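Local coordinates for head completion protein gp6 (Enterobacteria phage HK97, PDB 3JVO) that forms part of the phage head-tail connector, binding the portal protein and gp7 and leaving a central channel open for DNA ejection, at residues R42-E46 with P47-V51; A53-P56 with A57-G61. One frame throughout, in Å; residues are numbered along the deposited sequence.

Interaction 1: residues R42-E46 with P47-V51; sequences RWCDE and PAWKV
A type I beta turn from E46 to W49, just past the end of helix 26-44, brings the side chains of C44 and E46 against the W49 indole. P47, at the second position of the turn, suits its place because its ring holds phi near the -60° that this position needs (here -63°). The backbone bond closing the turn, W49 N to E46 O, is weak at 3.3 Å; the E46 carboxylate adds a firmer one, with A48 N giving its hydrogen to the anti lone pair of OE2 at 3.0 Å. E46 sends CG anti to its backbone N (chi1 175°) and then bends at chi2, laying the methylene over the indole while the carboxylate reaches back to the turn. The result is a CH-pi contact: E46 CG stands 3.4 Å from the centroid of the W49 five-membered ring, almost on its normal. Farther along the indole, C44 CB meets W49 CZ3 at 3.7 Å, and C44 SG makes a sulfur-aromatic contact at the edge of the six-membered ring. D45, with positive phi, turns the chain out of the helix. Around this surface turn, C44 and W49 both pack on V59 of helix 57-72, and C44 also touches M92 of helix 87-93.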
ATOM      1  N   ARG G  42      16.144  30.569  27.221  1.00 36.03           N
ATOM      2  CA  ARG G  42      17.461  30.233  26.694  1.00 37.61           C
ATOM      3  C   ARG G  42      17.448  30.294  25.177  1.00 37.72           C
ATOM      4  O   ARG G  42      18.356  30.844  24.567  1.00 37.53           O
ATOM      5  CB  ARG G  42      17.925  28.859  27.171  1.00 37.96           C
ATOM      6  CG  ARG G  42      18.340  28.795  28.640  1.00 41.89           C
ATOM      7  CD  ARG G  42      19.714  29.395  28.901  1.00 47.71           C
ATOM      8  NE  ARG G  42      20.760  28.799  28.064  1.00 52.12           N
ATOM      9  CZ  ARG G  42      22.039  28.667  28.427  1.00 54.76           C
ATOM     10  NH1 ARG G  42      22.447  29.064  29.631  1.00 55.78           N
ATOM     11  NH2 ARG G  42      22.916  28.121  27.590  1.00 56.01           N
ATOM     12  N   TRP G  43      16.375  29.774  24.586  1.00 38.59           N
ATOM     13  CA  TRP G  43      16.237  29.710  23.144  1.00 39.26           C
ATOM     14  C   TRP G  43      16.173  31.089  22.512  1.00 39.48           C
ATOM     15  O   TRP G  43      16.837  31.321  21.516  1.00 39.32           O
ATOM     16  CB  TRP G  43      15.002  28.923  22.770  1.00 40.00           C
ATOM     17  CG  TRP G  43      15.021  28.439  21.385  1.00 41.36           C
ATOM     18  CD1 TRP G  43      15.431  27.203  20.957  1.00 43.74           C
ATOM     19  CD2 TRP G  43      14.602  29.159  20.209  1.00 43.51           C
ATOM     20  NE1 TRP G  43      15.280  27.104  19.583  1.00 44.72           N
ATOM     21  CE2 TRP G  43      14.784  28.294  19.100  1.00 44.64           C
ATOM     22  CE3 TRP G  43      14.096  30.453  19.981  1.00 43.45           C
ATOM     23  CZ2 TRP G  43      14.468  28.681  17.778  1.00 42.71           C
ATOM     24  CZ3 TRP G  43      13.793  30.840  18.658  1.00 42.85           C
ATOM     25  CH2 TRP G  43      13.969  29.949  17.583  1.00 42.02           C
ATOM     26  N   CYS G  44      15.353  31.983  23.078  1.00 39.27           N
ATOM     27  CA  CYS G  44      15.276  33.379  22.633  1.00 39.10           C
ATOM     28  C   CYS G  44      16.553  34.167  22.947  1.00 39.76           C
ATOM     29  O   CYS G  44      16.973  35.016  22.153  1.00 39.12           O
ATOM     30  CB  CYS G  44      14.074  34.071  23.259  1.00 38.23           C
ATOM     31  SG  CYS G  44      12.525  33.435  22.657  1.00 38.98           S
ATOM     32  N   ASP G  45      17.145  33.895  24.114  1.00 40.64           N
ATOM     33  CA  ASP G  45      18.458  34.442  24.483  1.00 41.92           C
ATOM     34  C   ASP G  45      18.478  35.987  24.417  1.00 42.20           C
ATOM     35  O   ASP G  45      19.387  36.591  23.834  1.00 42.70           O
ATOM     36  CB  ASP G  45      19.541  33.804  23.585  1.00 42.01           C
ATOM     37  CG  ASP G  45      20.968  34.100  24.054  1.00 44.23           C
ATOM     38  OD1 ASP G  45      21.203  34.186  25.285  1.00 45.20           O
ATOM     39  OD2 ASP G  45      21.857  34.237  23.179  1.00 45.13           O
ATOM     40  N   GLU G  46      17.471  36.605  25.030  1.00 42.39           N
ATOM     41  CA  GLU G  46      17.273  38.052  25.003  1.00 42.79           C
ATOM     42  C   GLU G  46      17.563  38.703  26.361  1.00 42.90           C
ATOM     43  O   GLU G  46      16.709  38.674  27.256  1.00 42.99           O
ATOM     44  CB  GLU G  46      15.848  38.400  24.545  1.00 42.71           C
ATOM     45  CG  GLU G  46      15.535  39.897  24.617  1.00 44.32           C
ATOM     46  CD  GLU G  46      16.501  40.722  23.796  1.00 44.81           C
ATOM     47  OE1 GLU G  46      16.382  40.668  22.559  1.00 45.49           O
ATOM     48  OE2 GLU G  46      17.379  41.404  24.382  1.00 44.66           O
ATOM     49  N   PRO G  47      18.766  39.312  26.509  1.00 42.88           N
ATOM     50  CA  PRO G  47      19.212  39.914  27.780  1.00 42.82           C
ATOM     51  C   PRO G  47      18.357  41.083  28.270  1.00 42.52           C
ATOM     52  O   PRO G  47      18.267  41.294  29.477  1.00 42.44           O
ATOM     53  CB  PRO G  47      20.644  40.407  27.467  1.00 42.68           C
ATOM     54  CG  PRO G  47      21.065  39.615  26.257  1.00 42.99           C
ATOM     55  CD  PRO G  47      19.791  39.458  25.457  1.00 42.59           C
ATOM     56  N   ALA G  48      17.741  41.823  27.349  1.00 42.24           N
ATOM     57  CA  ALA G  48      16.913  42.981  27.706  1.00 42.31           C
ATOM     58  C   ALA G  48      15.564  42.659  28.363  1.00 42.24           C
ATOM     59  O   ALA G  48      14.812  43.577  28.700  1.00 41.89           O
ATOM     60  CB  ALA G  48      16.707  43.887  26.497  1.00 42.61           C
ATOM     61  N   TRP G  49      15.239  41.379  28.537  1.00 42.07           N
ATOM     62  CA  TRP G  49      14.027  41.035  29.291  1.00 42.44           C
ATOM     63  C   TRP G  49      14.389  40.833  30.754  1.00 42.85           C
ATOM     64  O   TRP G  49      14.718  39.720  31.178  1.00 43.27           O
ATOM     65  CB  TRP G  49      13.291  39.802  28.735  1.00 41.58           C
ATOM     66  CG  TRP G  49      12.837  39.931  27.305  1.00 41.16           C
ATOM     67  CD1 TRP G  49      12.539  41.090  26.624  1.00 40.87           C
ATOM     68  CD2 TRP G  49      12.608  38.859  26.387  1.00 39.13           C
ATOM     69  NE1 TRP G  49      12.151  40.793  25.337  1.00 40.48           N
ATOM     70  CE2 TRP G  49      12.189  39.433  25.165  1.00 39.11           C
ATOM     71  CE3 TRP G  49      12.718  37.466  26.479  1.00 38.85           C
ATOM     72  CZ2 TRP G  49      11.899  38.663  24.039  1.00 39.22           C
ATOM     73  CZ3 TRP G  49      12.435  36.703  25.363  1.00 39.14           C
ATOM     74  CH2 TRP G  49      12.022  37.305  24.159  1.00 40.06           C
ATOM     75  N   LYS G  50      14.303  41.920  31.518  1.00 43.26           N
ATOM     76  CA  LYS G  50      14.793  41.956  32.900  1.00 43.28           C
ATOM     77  C   LYS G  50      13.738  41.562  33.920  1.00 42.57           C
ATOM     78  O   LYS G  50      14.056  40.923  34.924  1.00 42.71           O
ATOM     79  CB  LYS G  50      15.312  43.357  33.227  1.00 43.47           C
ATOM     80  CG  LYS G  50      16.823  43.472  33.367  1.00 45.81           C
ATOM     81  CD  LYS G  50      17.580  42.950  32.150  1.00 47.45           C
ATOM     82  CE  LYS G  50      19.013  43.460  32.140  1.00 47.17           C
ATOM     83  NZ  LYS G  50      19.012  44.853  31.647  1.00 48.00           N
ATOM     84  N   VAL G  51      12.501  41.979  33.666  1.00 41.91           N
ATOM     85  CA  VAL G  51      11.356  41.694  34.539  1.00 41.44           C
ATOM     86  C   VAL G  51      10.220  40.957  33.794  1.00 40.84           C
ATOM     87  O   VAL G  51      10.166  40.969  32.555  1.00 40.32           O
ATOM     88  CB  VAL G  51      10.798  43.004  35.172  1.00 41.62           C
ATOM     89  CG1 VAL G  51      11.847  43.646  36.103  1.00 41.56           C
ATOM     90  CG2 VAL G  51      10.337  43.980  34.091  1.00 40.80           C
TER

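Interaction 2: residues A53-P56 with A57-G61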
ATOM      1  N   ALA G  53       7.150  41.595  33.226  1.00 37.68           N
ATOM      2  CA  ALA G  53       6.383  42.463  32.330  1.00 36.72           C
ATOM      3  C   ALA G  53       7.083  42.704  30.985  1.00 36.33           C
ATOM      4  O   ALA G  53       6.453  43.157  30.026  1.00 36.34           O
ATOM      5  CB  ALA G  53       6.062  43.784  33.014  1.00 36.72           C
ATOM      6  N   ASP G  54       8.374  42.388  30.906  1.00 35.66           N
ATOM      7  CA  ASP G  54       9.107  42.509  29.638  1.00 35.41           C
ATOM      8  C   ASP G  54       8.781  41.401  28.617  1.00 34.75           C
ATOM      9  O   ASP G  54       8.971  41.590  27.417  1.00 34.84           O
ATOM     10  CB  ASP G  54      10.614  42.533  29.891  1.00 35.44           C
ATOM     11  CG  ASP G  54      11.075  43.783  30.628  1.00 36.92           C
ATOM     12  OD1 ASP G  54      10.334  44.798  30.633  1.00 38.00           O
ATOM     13  OD2 ASP G  54      12.194  43.738  31.198  1.00 37.93           O
ATOM     14  N   ILE G  55       8.304  40.251  29.082  1.00 33.85           N
ATOM     15  CA  ILE G  55       8.119  39.101  28.183  1.00 33.25           C
ATOM     16  C   ILE G  55       6.986  39.331  27.171  1.00 33.27           C
ATOM     17  O   ILE G  55       5.850  39.599  27.563  1.00 33.33           O
ATOM     18  CB  ILE G  55       7.895  37.749  28.950  1.00 33.42           C
ATOM     19  CG1 ILE G  55       8.862  37.598  30.147  1.00 33.10           C
ATOM     20  CG2 ILE G  55       8.012  36.564  27.994  1.00 30.81           C
ATOM     21  CD1 ILE G  55      10.333  37.651  29.790  1.00 32.61           C
ATOM     22  N   PRO G  56       7.296  39.239  25.866  1.00 32.73           N
ATOM     23  CA  PRO G  56       6.272  39.440  24.846  1.00 32.28           C
ATOM     24  C   PRO G  56       5.184  38.368  24.840  1.00 31.57           C
ATOM     25  O   PRO G  56       5.426  37.210  25.220  1.00 31.52           O
ATOM     26  CB  PRO G  56       7.059  39.355  23.532  1.00 32.55           C
ATOM     27  CG  PRO G  56       8.482  39.563  23.901  1.00 33.41           C
ATOM     28  CD  PRO G  56       8.620  38.987  25.273  1.00 32.84           C
ATOM     29  N   ALA G  57       4.008  38.758  24.358  1.00 30.23           N
ATOM     30  CA  ALA G  57       2.880  37.861  24.248  1.00 29.60           C
ATOM     31  C   ALA G  57       3.197  36.606  23.410  1.00 28.73           C
ATOM     32  O   ALA G  57       2.803  35.513  23.794  1.00 28.42           O
ATOM     33  CB  ALA G  57       1.660  38.602  23.702  1.00 28.68           C
ATOM     34  N   ALA G  58       3.912  36.746  22.286  1.00 28.67           N
ATOM     35  CA  ALA G  58       4.185  35.566  21.445  1.00 28.93           C
ATOM     36  C   ALA G  58       5.036  34.548  22.221  1.00 29.03           C
ATOM     37  O   ALA G  58       4.835  33.328  22.087  1.00 29.91           O
ATOM     38  CB  ALA G  58       4.871  35.957  20.129  1.00 28.75           C
ATOM     39  N   VAL G  59       5.989  35.046  23.014  1.00 28.65           N
ATOM     40  CA  VAL G  59       6.833  34.169  23.831  1.00 28.52           C
ATOM     41  C   VAL G  59       5.975  33.503  24.919  1.00 28.26           C
ATOM     42  O   VAL G  59       6.118  32.317  25.199  1.00 28.64           O
ATOM     43  CB  VAL G  59       8.085  34.929  24.398  1.00 28.95           C
ATOM     44  CG1 VAL G  59       8.916  34.062  25.344  1.00 28.10           C
ATOM     45  CG2 VAL G  59       8.965  35.414  23.244  1.00 28.69           C
ATOM     46  N   LYS G  60       5.043  34.240  25.503  1.00 27.84           N
ATOM     47  CA  LYS G  60       4.132  33.627  26.441  1.00 28.74           C
ATOM     48  C   LYS G  60       3.359  32.460  25.771  1.00 28.28           C
ATOM     49  O   LYS G  60       3.199  31.385  26.351  1.00 27.83           O
ATOM     50  CB  LYS G  60       3.216  34.686  27.038  1.00 29.04           C
ATOM     51  CG  LYS G  60       3.918  35.574  28.084  1.00 30.09           C
ATOM     52  CD  LYS G  60       3.099  36.801  28.490  1.00 30.86           C
ATOM     53  CE  LYS G  60       1.749  36.415  29.097  1.00 34.65           C
ATOM     54  NZ  LYS G  60       1.004  37.604  29.707  1.00 35.04           N
ATOM     55  N   GLY G  61       2.929  32.672  24.528  1.00 28.12           N
ATOM     56  CA  GLY G  61       2.283  31.639  23.733  1.00 27.69           C
ATOM     57  C   GLY G  61       3.140  30.402  23.563  1.00 27.92           C
ATOM     58  O   GLY G  61       2.637  29.283  23.711  1.00 27.66           O
TER
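The carbonyl oxygen of P56 accepts a hydrogen bond from K60 N, at 3.0 Å with an N-H...O angle of 160°. This bond spans four residues, the spacing of an alpha helix, and is the first of that kind in helix 57-72. The next bond of the series follows at once, from G61 N to A57 O at 2.9 Å. P56 stands at the N-cap position; the N-H of an N-cap residue has no acceptor within the helix, so a proline, which has none, loses no helical bond, and its ring restrains the backbone there.

Side chains before and within the first turn also pack on each other. I55 and V59 cross at about a right angle, with the CG2 methyl of I55 3.8 Å from CG1 of V59. Since V59 CG1 is anti to its backbone N (chi1 175°), that branch meets I55, while the other, CG2, comes within 4.1 Å of P56 CD; one beta-branched residue thus serves two neighbours. The aliphatic part of K60 runs past the P56 carbonyl, with CG 3.6 Å from P56 O, before bending at chi3.

I55 and V59 both pack on M41 of helix 26-44, as suits their apolar branches. A58 N gives a hydrogen bond to OD2 of D38 of a neighbouring subunit, and the small side chains of A57 and A58 pack against Q34 and Y39 of that subunit. The arrangement is the N-terminal first turn of an alpha helix, with a proline at the N-cap position, set here at a subunit interface of the thirteen-membered ring of the crystal.

In the fold
Interactions 1 and 2 follow one another along the connection between helix 26-44 and helix 57-72: the first lies where the chain leaves one helix, the second where it enters the next. Their centres are 11 Å apart, yet they touch directly through the W49 indole, whose CZ2 lies 3.5 Å from P56 CD and whose CH2 lies 3.7 Å from V59 CG2. A polar tie runs beside this packing, with D54 OD2 accepting hydrogen bonds from both K50 N and V51 N. The two differ in their setting within the assembly: residues 42-46 meet a second subunit through R42, which packs on its H95, whereas five residues of interaction 2 lie within reach of a third.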